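Local coordinates for protein cytochrome P450 (Zobellia galactanivorans, PDB 6G5O) that belongs to the cytochrome P450 family of haem proteins and holds an iron protoporphyrin IX group within a mainly helical fold, at residues N231-L236 against I378-N383; E109-T114 against Q349-F354; E178-A183 against V194-E199. All coordinates share one frame; numbering follows the deposited sequence.

Contact 1: residues N231-L236 against I378-N383; sequences NSIAYL and IQIKFN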
loop_
_atom_site.group_PDB
_atom_site.type_symbol
_atom_site.label_atom_id
_atom_site.label_comp_id
_atom_site.label_asym_id
_atom_site.label_seq_id
_atom_site.Cartn_x
_atom_site.Cartn_y
_atom_site.Cartn_z
ATOM N N ASN A 231 10.766 4.402 3.880
ATOM C CA ASN A 231 11.552 4.663 2.686
ATOM C C ASN A 231 11.708 6.158 2.383
ATOM O O ASN A 231 12.779 6.583 1.901
ATOM C CB ASN A 231 11.010 3.896 1.488
ATOM C CG ASN A 231 11.216 2.381 1.613
ATOM O OD1 ASN A 231 11.952 1.936 2.481
ATOM N ND2 ASN A 231 10.540 1.580 0.768
ATOM N N SER A 232 10.681 6.949 2.694
ATOM C CA SER A 232 10.733 8.378 2.476
ATOM C C SER A 232 11.757 9.074 3.373
ATOM O O SER A 232 12.428 10.032 2.958
ATOM C CB SER A 232 9.362 8.996 2.690
ATOM O OG SER A 232 8.458 8.438 1.743
ATOM N N ILE A 233 11.837 8.634 4.617
ATOM C CA ILE A 233 12.738 9.266 5.567
ATOM C C ILE A 233 14.181 8.887 5.208
ATOM O O ILE A 233 15.073 9.754 5.163
ATOM C CB ILE A 233 12.382 8.861 7.007
ATOM C CG1 ILE A 233 11.029 9.477 7.392
ATOM C CG2 ILE A 233 13.449 9.331 7.981
ATOM C CD1 ILE A 233 10.362 8.705 8.520
ATOM N N ALA A 234 14.402 7.613 4.910
ATOM C CA ALA A 234 15.689 7.181 4.394
ATOM C C ALA A 234 16.156 8.058 3.234
ATOM O O ALA A 234 17.292 8.604 3.251
ATOM C CB ALA A 234 15.614 5.748 3.931
ATOM N N TYR A 235 15.295 8.187 2.219
ATOM C CA TYR A 235 15.635 8.994 1.053
ATOM C C TYR A 235 16.008 10.433 1.409
ATOM O O TYR A 235 16.949 10.979 0.846
ATOM C CB TYR A 235 14.490 9.015 0.038
ATOM C CG TYR A 235 14.631 10.097 -1.004
ATOM C CD1 TYR A 235 15.431 9.912 -2.137
ATOM C CD2 TYR A 235 13.976 11.288 -0.857
ATOM C CE1 TYR A 235 15.551 10.900 -3.092
ATOM C CE2 TYR A 235 14.088 12.280 -1.800
ATOM C CZ TYR A 235 14.888 12.079 -2.901
ATOM O OH TYR A 235 14.966 13.087 -3.803
ATOM N N LEU A 236 15.239 11.057 2.289
ATOM C CA LEU A 236 15.480 12.441 2.642
ATOM C C LEU A 236 16.771 12.563 3.447
ATOM O O LEU A 236 17.379 13.628 3.469
ATOM C CB LEU A 236 14.307 13.026 3.433
ATOM C CG LEU A 236 13.052 13.372 2.635
ATOM C CD1 LEU A 236 11.923 13.751 3.569
ATOM C CD2 LEU A 236 13.290 14.494 1.634
ATOM N N ILE A 378 15.844 0.325 10.836
ATOM C CA ILE A 378 16.791 1.332 10.393
ATOM C C ILE A 378 16.795 2.378 11.448
ATOM O O ILE A 378 15.738 2.917 11.772
ATOM C CB ILE A 378 16.463 1.947 8.990
ATOM C CG1 ILE A 378 17.402 3.124 8.662
ATOM C CG2 ILE A 378 15.014 2.406 8.862
ATOM C CD1 ILE A 378 17.679 3.309 7.182
ATOM N N GLN A 379 17.989 2.664 11.986
ATOM C CA GLN A 379 18.135 3.627 13.076
ATOM C C GLN A 379 18.490 4.930 12.446
ATOM O O GLN A 379 19.429 4.983 11.665
ATOM C CB GLN A 379 19.277 3.232 14.045
ATOM C CG GLN A 379 18.894 2.238 15.140
ATOM C CD GLN A 379 18.119 2.863 16.288
ATOM O OE1 GLN A 379 18.220 4.072 16.563
ATOM N NE2 GLN A 379 17.364 2.030 16.982
ATOM N N ILE A 380 17.781 5.994 12.804
ATOM C CA ILE A 380 18.041 7.274 12.192
ATOM C C ILE A 380 18.013 8.357 13.233
ATOM O O ILE A 380 17.149 8.366 14.109
ATOM C CB ILE A 380 17.035 7.599 11.041
ATOM C CG1 ILE A 380 17.018 6.458 10.013
ATOM C CG2 ILE A 380 17.418 8.893 10.341
ATOM C CD1 ILE A 380 16.252 6.743 8.741
ATOM N N LYS A 381 18.950 9.286 13.089
ATOM C CA LYS A 381 19.090 10.414 13.973
ATOM C C LYS A 381 18.403 11.587 13.299
ATOM O O LYS A 381 18.651 11.837 12.134
ATOM C CB LYS A 381 20.584 10.727 14.130
ATOM C CG LYS A 381 20.892 11.948 14.980
ATOM C CD LYS A 381 21.410 11.585 16.358
ATOM C CE LYS A 381 22.433 12.608 16.881
ATOM N NZ LYS A 381 21.826 13.910 17.283
ATOM N N PHE A 382 17.570 12.330 14.027
ATOM C CA PHE A 382 16.896 13.491 13.485
ATOM C C PHE A 382 17.527 14.695 14.159
ATOM O O PHE A 382 17.424 14.791 15.379
ATOM C CB PHE A 382 15.407 13.478 13.863
ATOM C CG PHE A 382 14.560 12.463 13.118
ATOM C CD1 PHE A 382 14.977 11.163 12.923
ATOM C CD2 PHE A 382 13.305 12.824 12.646
ATOM C CE1 PHE A 382 14.173 10.250 12.251
ATOM C CE2 PHE A 382 12.482 11.902 11.993
ATOM C CZ PHE A 382 12.928 10.616 11.790
ATOM N N ASN A 383 18.170 15.606 13.413
ATOM C CA ASN A 383 18.765 16.823 14.019
ATOM C C ASN A 383 17.820 18.014 13.798
ATOM O O ASN A 383 17.302 18.201 12.697
ATOM C CB ASN A 383 20.143 17.137 13.407
ATOM C CG ASN A 383 21.023 15.891 13.212
ATOM O OD1 ASN A 383 21.318 15.161 14.155
ATOM N ND2 ASN A 383 21.443 15.642 11.962
#

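Contact 2: residues E109-T114 against Q349-F354; sequences EIVEET and QKVASF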
loop_
_atom_site.group_PDB
_atom_site.type_symbol
_atom_site.label_atom_id
_atom_site.label_comp_id
_atom_site.label_asym_id
_atom_site.label_seq_id
_atom_site.Cartn_x
_atom_site.Cartn_y
_atom_site.Cartn_z
ATOM N N GLU A 109 3.254 15.928 16.436
ATOM C CA GLU A 109 3.584 15.305 17.726
ATOM C C GLU A 109 4.691 14.242 17.654
ATOM O O GLU A 109 5.666 14.287 18.421
ATOM C CB GLU A 109 2.341 14.697 18.382
ATOM C CG GLU A 109 2.599 13.345 19.082
ATOM C CD GLU A 109 1.961 13.208 20.462
ATOM O OE1 GLU A 109 0.710 13.125 20.534
ATOM O OE2 GLU A 109 2.737 13.165 21.458
ATOM N N ILE A 110 4.538 13.278 16.745
ATOM C CA ILE A 110 5.524 12.194 16.617
ATOM C C ILE A 110 6.886 12.712 16.097
ATOM O O ILE A 110 7.945 12.215 16.500
ATOM C CB ILE A 110 4.975 11.003 15.789
ATOM C CG1 ILE A 110 5.896 9.790 15.837
ATOM C CG2 ILE A 110 4.850 11.344 14.323
ATOM C CD1 ILE A 110 6.065 9.169 17.200
ATOM N N VAL A 111 6.871 13.709 15.219
ATOM C CA VAL A 111 8.132 14.301 14.789
ATOM C C VAL A 111 8.828 15.036 15.968
ATOM O O VAL A 111 10.024 14.857 16.154
ATOM C CB VAL A 111 7.962 15.201 13.541
ATOM C CG1 VAL A 111 9.213 16.009 13.267
ATOM C CG2 VAL A 111 7.634 14.349 12.314
ATOM N N GLU A 112 8.081 15.810 16.753
ATOM C CA GLU A 112 8.641 16.571 17.902
ATOM C C GLU A 112 9.231 15.652 18.964
ATOM O O GLU A 112 10.346 15.869 19.382
ATOM C CB GLU A 112 7.612 17.482 18.587
ATOM C CG GLU A 112 6.922 18.514 17.699
ATOM C CD GLU A 112 7.611 19.859 17.599
ATOM O OE1 GLU A 112 8.856 19.961 17.703
ATOM O OE2 GLU A 112 6.870 20.844 17.375
ATOM N N GLU A 113 8.484 14.624 19.373
ATOM C CA GLU A 113 9.002 13.591 20.264
ATOM C C GLU A 113 10.260 12.870 19.704
ATOM O O GLU A 113 11.197 12.533 20.449
ATOM C CB GLU A 113 7.864 12.639 20.665
ATOM C CG GLU A 113 8.151 11.131 20.683
ATOM C CD GLU A 113 6.887 10.298 20.971
ATOM O OE1 GLU A 113 6.467 9.440 20.128
ATOM O OE2 GLU A 113 6.290 10.503 22.054
ATOM N N THR A 114 10.308 12.652 18.400
ATOM C CA THR A 114 11.488 12.038 17.798
ATOM C C THR A 114 12.716 12.997 17.817
ATOM O O THR A 114 13.865 12.547 17.914
ATOM C CB THR A 114 11.178 11.600 16.369
ATOM O OG1 THR A 114 10.078 10.676 16.384
ATOM C CG2 THR A 114 12.382 10.946 15.736
ATOM N N GLN A 349 9.847 21.352 7.589
ATOM C CA GLN A 349 9.719 22.543 8.417
ATOM C C GLN A 349 10.356 22.406 9.829
ATOM O O GLN A 349 10.472 23.398 10.525
ATOM C CB GLN A 349 8.252 22.943 8.528
ATOM C CG GLN A 349 7.677 23.570 7.280
ATOM C CD GLN A 349 6.157 23.390 7.189
ATOM O OE1 GLN A 349 5.469 23.270 8.213
ATOM N NE2 GLN A 349 5.629 23.340 5.950
ATOM N N LYS A 350 10.768 21.196 10.227
ATOM C CA LYS A 350 11.259 20.921 11.588
ATOM C C LYS A 350 12.629 20.237 11.677
ATOM O O LYS A 350 13.278 20.307 12.712
ATOM C CB LYS A 350 10.239 20.032 12.335
ATOM C CG LYS A 350 9.014 20.771 12.863
ATOM C CD LYS A 350 7.839 19.822 13.012
ATOM C CE LYS A 350 6.833 20.242 14.066
ATOM N NZ LYS A 350 6.482 21.688 14.049
ATOM N N VAL A 351 13.033 19.502 10.645
ATOM C CA VAL A 351 14.282 18.760 10.678
ATOM C C VAL A 351 15.279 19.399 9.699
ATOM O O VAL A 351 14.922 19.759 8.565
ATOM C CB VAL A 351 14.072 17.277 10.300
ATOM C CG1 VAL A 351 15.373 16.475 10.398
ATOM C CG2 VAL A 351 12.967 16.650 11.140
ATOM N N ALA A 352 16.529 19.542 10.163
ATOM C CA ALA A 352 17.601 20.130 9.358
ATOM C C ALA A 352 18.350 19.055 8.574
ATOM O O ALA A 352 18.720 19.277 7.418
ATOM C CB ALA A 352 18.553 20.937 10.249
ATOM N N SER A 353 18.548 17.883 9.171
ATOM C CA SER A 353 19.269 16.799 8.499
ATOM C C SER A 353 19.048 15.511 9.243
ATOM O O SER A 353 18.512 15.532 10.329
ATOM C CB SER A 353 20.788 17.094 8.472
ATOM O OG SER A 353 21.309 17.064 9.791
ATOM N N PHE A 354 19.487 14.405 8.659
ATOM C CA PHE A 354 19.396 13.088 9.288
ATOM C C PHE A 354 20.729 12.346 9.137
ATOM O O PHE A 354 21.564 12.723 8.311
ATOM C CB PHE A 354 18.355 12.203 8.577
ATOM C CG PHE A 354 17.019 12.851 8.322
ATOM C CD1 PHE A 354 16.877 13.839 7.374
ATOM C CD2 PHE A 354 15.884 12.399 8.988
ATOM C CE1 PHE A 354 15.629 14.389 7.101
ATOM C CE2 PHE A 354 14.636 12.949 8.732
ATOM C CZ PHE A 354 14.502 13.947 7.785
#

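Contact 3: residues E178-A183 against V194-E199; sequences EQIDRA and VLLNSE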
loop_
_atom_site.group_PDB
_atom_site.type_symbol
_atom_site.label_atom_id
_atom_site.label_comp_id
_atom_site.label_asym_id
_atom_site.label_seq_id
_atom_site.Cartn_x
_atom_site.Cartn_y
_atom_site.Cartn_z
ATOM N N GLU A 178 -14.884 -9.604 16.593
ATOM C CA GLU A 178 -15.301 -8.998 17.865
ATOM C C GLU A 178 -15.812 -7.572 17.699
ATOM O O GLU A 178 -16.855 -7.236 18.255
ATOM C CB GLU A 178 -14.196 -9.047 18.946
ATOM C CG GLU A 178 -13.824 -10.437 19.494
ATOM C CD GLU A 178 -15.012 -11.394 19.729
ATOM O OE1 GLU A 178 -15.045 -12.491 19.104
ATOM O OE2 GLU A 178 -15.917 -11.065 20.538
ATOM N N GLN A 179 -15.101 -6.732 16.939
ATOM C CA GLN A 179 -15.587 -5.389 16.684
ATOM C C GLN A 179 -16.911 -5.381 15.895
ATOM O O GLN A 179 -17.753 -4.527 16.126
ATOM C CB GLN A 179 -14.537 -4.576 15.925
ATOM C CG GLN A 179 -13.171 -4.480 16.615
ATOM C CD GLN A 179 -13.223 -3.697 17.876
ATOM O OE1 GLN A 179 -13.972 -2.696 18.012
ATOM N NE2 GLN A 179 -12.476 -4.163 18.839
ATOM N N ILE A 180 -17.098 -6.309 14.954
ATOM C CA ILE A 180 -18.363 -6.356 14.182
ATOM C C ILE A 180 -19.511 -6.656 15.154
ATOM O O ILE A 180 -20.525 -5.959 15.144
ATOM C CB ILE A 180 -18.296 -7.367 13.006
ATOM C CG1 ILE A 180 -17.381 -6.814 11.931
ATOM C CG2 ILE A 180 -19.664 -7.615 12.353
ATOM C CD1 ILE A 180 -16.926 -7.821 10.904
ATOM N N ASP A 181 -19.299 -7.627 16.044
ATOM C CA ASP A 181 -20.277 -7.974 17.095
ATOM C C ASP A 181 -20.577 -6.819 18.044
ATOM O O ASP A 181 -21.760 -6.562 18.304
ATOM C CB ASP A 181 -19.855 -9.232 17.896
ATOM C CG ASP A 181 -19.971 -10.541 17.066
ATOM O OD1 ASP A 181 -20.719 -10.560 16.051
ATOM O OD2 ASP A 181 -19.303 -11.555 17.420
ATOM N N ARG A 182 -19.541 -6.115 18.530
ATOM C CA ARG A 182 -19.739 -4.913 19.353
ATOM C C ARG A 182 -20.585 -3.892 18.635
ATOM O O ARG A 182 -21.457 -3.291 19.237
ATOM C CB ARG A 182 -18.422 -4.222 19.742
ATOM C CG ARG A 182 -17.510 -5.063 20.618
ATOM C CD ARG A 182 -17.868 -4.997 22.090
ATOM N NE ARG A 182 -16.957 -4.076 22.791
ATOM C CZ ARG A 182 -15.669 -4.320 23.061
ATOM N NH1 ARG A 182 -15.099 -5.468 22.696
ATOM N NH2 ARG A 182 -14.936 -3.401 23.687
ATOM N N ALA A 183 -20.300 -3.654 17.358
ATOM C CA ALA A 183 -21.026 -2.621 16.617
ATOM C C ALA A 183 -22.456 -3.047 16.259
ATOM O O ALA A 183 -23.288 -2.166 16.126
ATOM C CB ALA A 183 -20.250 -2.184 15.367
ATOM N N VAL A 194 -21.137 1.989 10.316
ATOM C CA VAL A 194 -21.529 2.499 9.026
ATOM C C VAL A 194 -21.705 1.389 7.975
ATOM O O VAL A 194 -22.601 1.466 7.174
ATOM C CB VAL A 194 -20.506 3.513 8.475
ATOM C CG1 VAL A 194 -20.882 3.937 7.060
ATOM C CG2 VAL A 194 -20.455 4.749 9.378
ATOM N N LEU A 195 -20.794 0.429 7.926
ATOM C CA LEU A 195 -20.892 -0.641 6.952
ATOM C C LEU A 195 -22.136 -1.519 7.211
ATOM O O LEU A 195 -22.874 -1.795 6.264
ATOM C CB LEU A 195 -19.614 -1.480 6.911
ATOM C CG LEU A 195 -18.371 -0.784 6.322
ATOM C CD1 LEU A 195 -17.194 -1.720 6.390
ATOM C CD2 LEU A 195 -18.593 -0.377 4.881
ATOM N N LEU A 196 -22.393 -1.840 8.482
ATOM C CA LEU A 196 -23.555 -2.654 8.861
ATOM C C LEU A 196 -24.880 -1.996 8.524
ATOM O O LEU A 196 -25.859 -2.681 8.305
ATOM C CB LEU A 196 -23.529 -3.011 10.356
ATOM C CG LEU A 196 -22.433 -4.008 10.717
ATOM C CD1 LEU A 196 -22.123 -3.947 12.208
ATOM C CD2 LEU A 196 -22.851 -5.408 10.303
ATOM N N ASN A 197 -24.890 -0.671 8.470
ATOM C CA ASN A 197 -26.054 0.088 8.061
ATOM C C ASN A 197 -26.066 0.456 6.569
ATOM O O ASN A 197 -26.992 1.067 6.123
ATOM C CB ASN A 197 -26.105 1.362 8.921
ATOM C CG ASN A 197 -27.458 2.013 8.935
ATOM O OD1 ASN A 197 -28.485 1.353 9.156
ATOM N ND2 ASN A 197 -27.466 3.322 8.734
ATOM N N SER A 198 -25.057 0.100 5.789
ATOM C CA SER A 198 -25.051 0.423 4.364
ATOM C C SER A 198 -25.803 -0.632 3.544
ATOM O O SER A 198 -25.993 -1.750 3.991
ATOM C CB SER A 198 -23.625 0.512 3.839
ATOM O OG SER A 198 -22.866 1.333 4.658
ATOM N N GLU A 199 -26.166 -0.279 2.316
ATOM C CA GLU A 199 -27.061 -1.118 1.513
ATOM C C GLU A 199 -26.505 -1.522 0.176
ATOM O O GLU A 199 -25.931 -0.695 -0.536
ATOM C CB GLU A 199 -28.373 -0.393 1.277
ATOM C CG GLU A 199 -29.011 0.051 2.571
ATOM C CD GLU A 199 -30.455 0.445 2.401
ATOM O OE1 GLU A 199 -30.807 0.928 1.285
ATOM O OE2 GLU A 199 -31.212 0.259 3.395
#

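Contact 1: residues N231-L236 against I378-N383
This is a buried, apolar helix-on-sheet contact of the cytochrome P450 fold, in which I233 of helix 223-238 packs on I380 and F382 of strand 369-384. The helix corresponds to the later part of the long P450 helix that runs past the haem. The strand is the middle one of a three-stranded antiparallel sheet, between strands 119-121 and 351-366. The two short segments run at 57° to each other, and their axes come within 10.3 Å. The buried area is modest, 158 Å² in total.

Along the strand the side chains alternate. I378 and I380 start toward the helix, and between them Q379 takes the other side. I233 also starts toward the strand. Its CG2 branch is anti to the backbone N (chi1 of -68° places CG1 beside that N), and this is the methyl that does the touching. The F382 ring crosses the I233 side chain at about a right angle and presents its far end, so I233 CG2 lies 4.1 Å from F382 CZ. The ring meets the methyl obliquely.

F354 of the neighbouring strand 351-366 touches I233 and I380 and stacks edge-to-face with F382, while V122 and F126 of helix 122-139 also reach I233. The side chain of I233 is about 13 Å from the haem.

The chain of I380 is extended at chi2 (-171°) and carries its terminal methyl to the helix. There I380 CD1 sits 3.9 Å from I233 CG2 and 4.3 Å from A234 N.

Contact 2: residues E109-T114 against Q349-F354
E112 and K350 are brought together by two bends: the E112 chain turns at chi2 (-90°), and the K350 chain, nearly straight up to CE, turns at chi4 (44°). The two side chains then cross at about a right angle. The result is a rather long salt bridge, with E112 OE2 3.5 Å from K350 NZ. The same oxygen lies 3.4 Å from K350 CE, so the carboxylate meets the last methylene as closely as the ammonium. E112 is exposed, which makes this the solvent side of the contact. Water probably weakens the charge attraction there.

The inner side is apolar. V111 starts toward the other segment, and its CG1 branch does the touching. V111 CG1 is 4.1 Å from K350 CD and 4.4 Å from V351 CG2. K350 therefore serves twice, with its CD methylene against V111 CG1 and its end at the glutamate. V351 in turn lays CG1 over one face of the F354 ring, 3.7 Å above its plane and offset toward the rim.

The contact joins helix 97-117 to the point where helix 333-350 passes into strand 351-366. V111 also touches T346 and L347 of helix 333-350. F126 of helix 122-139 packs on V111 as well, and F382 of strand 369-384 reaches V351 from the neighbouring strand of the sheet.

Contact 3: residues E178-A183 against V194-E199
The flat group that L196 meets is the backbone carbonyl of I180, with L196 CD1 3.9 Å from I180 O. No aromatic ring belongs to either segment. The methyl makes a plain van der Waals contact with this oxygen, which also accepts a hydrogen bond from S184 OG one turn further along the helix. A second carbonyl, that of V194, has S198 OG as a donor, tilted 32° from its plane. This bond is modelled short, at 2.5 Å, so its exact length is doubtful. It ties the residues that follow helix 191-196 back to its last turn. S198 N adds a backbone bond to L195 O.

Across the contact everything rests on L196. Its side chain starts toward segment 178-183 of helix 169-185, and its two methyls divide the work. CD1 points along the extended direction of the chain (chi2 160°). Besides the carbonyl it meets the methyl of A183, with L196 CD1 4.1 Å from A183 CB. The other branch is turned to the isoleucine, and L196 CD2 lies 4.4 Å from I180 CG2. I180 and A183 are three residues apart, so they lie on neighbouring turns of one helix face. The leucine tip covers both. The small A183 side chain probably allows this close approach to the helix backbone.

Y192, one turn before L196, also touches I180 and A183, and V210 of helix 207-220 packs on L196.

The arrangement is local helix-to-helix packing between sequence neighbours: helix 169-185, a short connection, then helix 191-196. They probably correspond to the G and H helices of the cytochrome P450 fold.

Overall arrangement
Contacts 1 and 2 share one sheet. Contact 1 uses strand 369-384 and contact 2 the start of strand 351-366, and the two strands are neighbours. Their centres are 10 Å apart, and they touch directly: N383 ND2 lies 2.6 Å from S353 OG, probably a hydrogen bond. Contact 1 is fully buried and wholly apolar. Contact 2 is partly buried and adds a charged pair at its exposed edge. Contact 3 stands apart, about 39 Å from contact 1 and 38 Å from contact 2, centre to centre. It is largely buried and mostly apolar, though its leucine is partly exposed. It joins sequence neighbours, while contacts 1 and 2 join elements far apart in the chain.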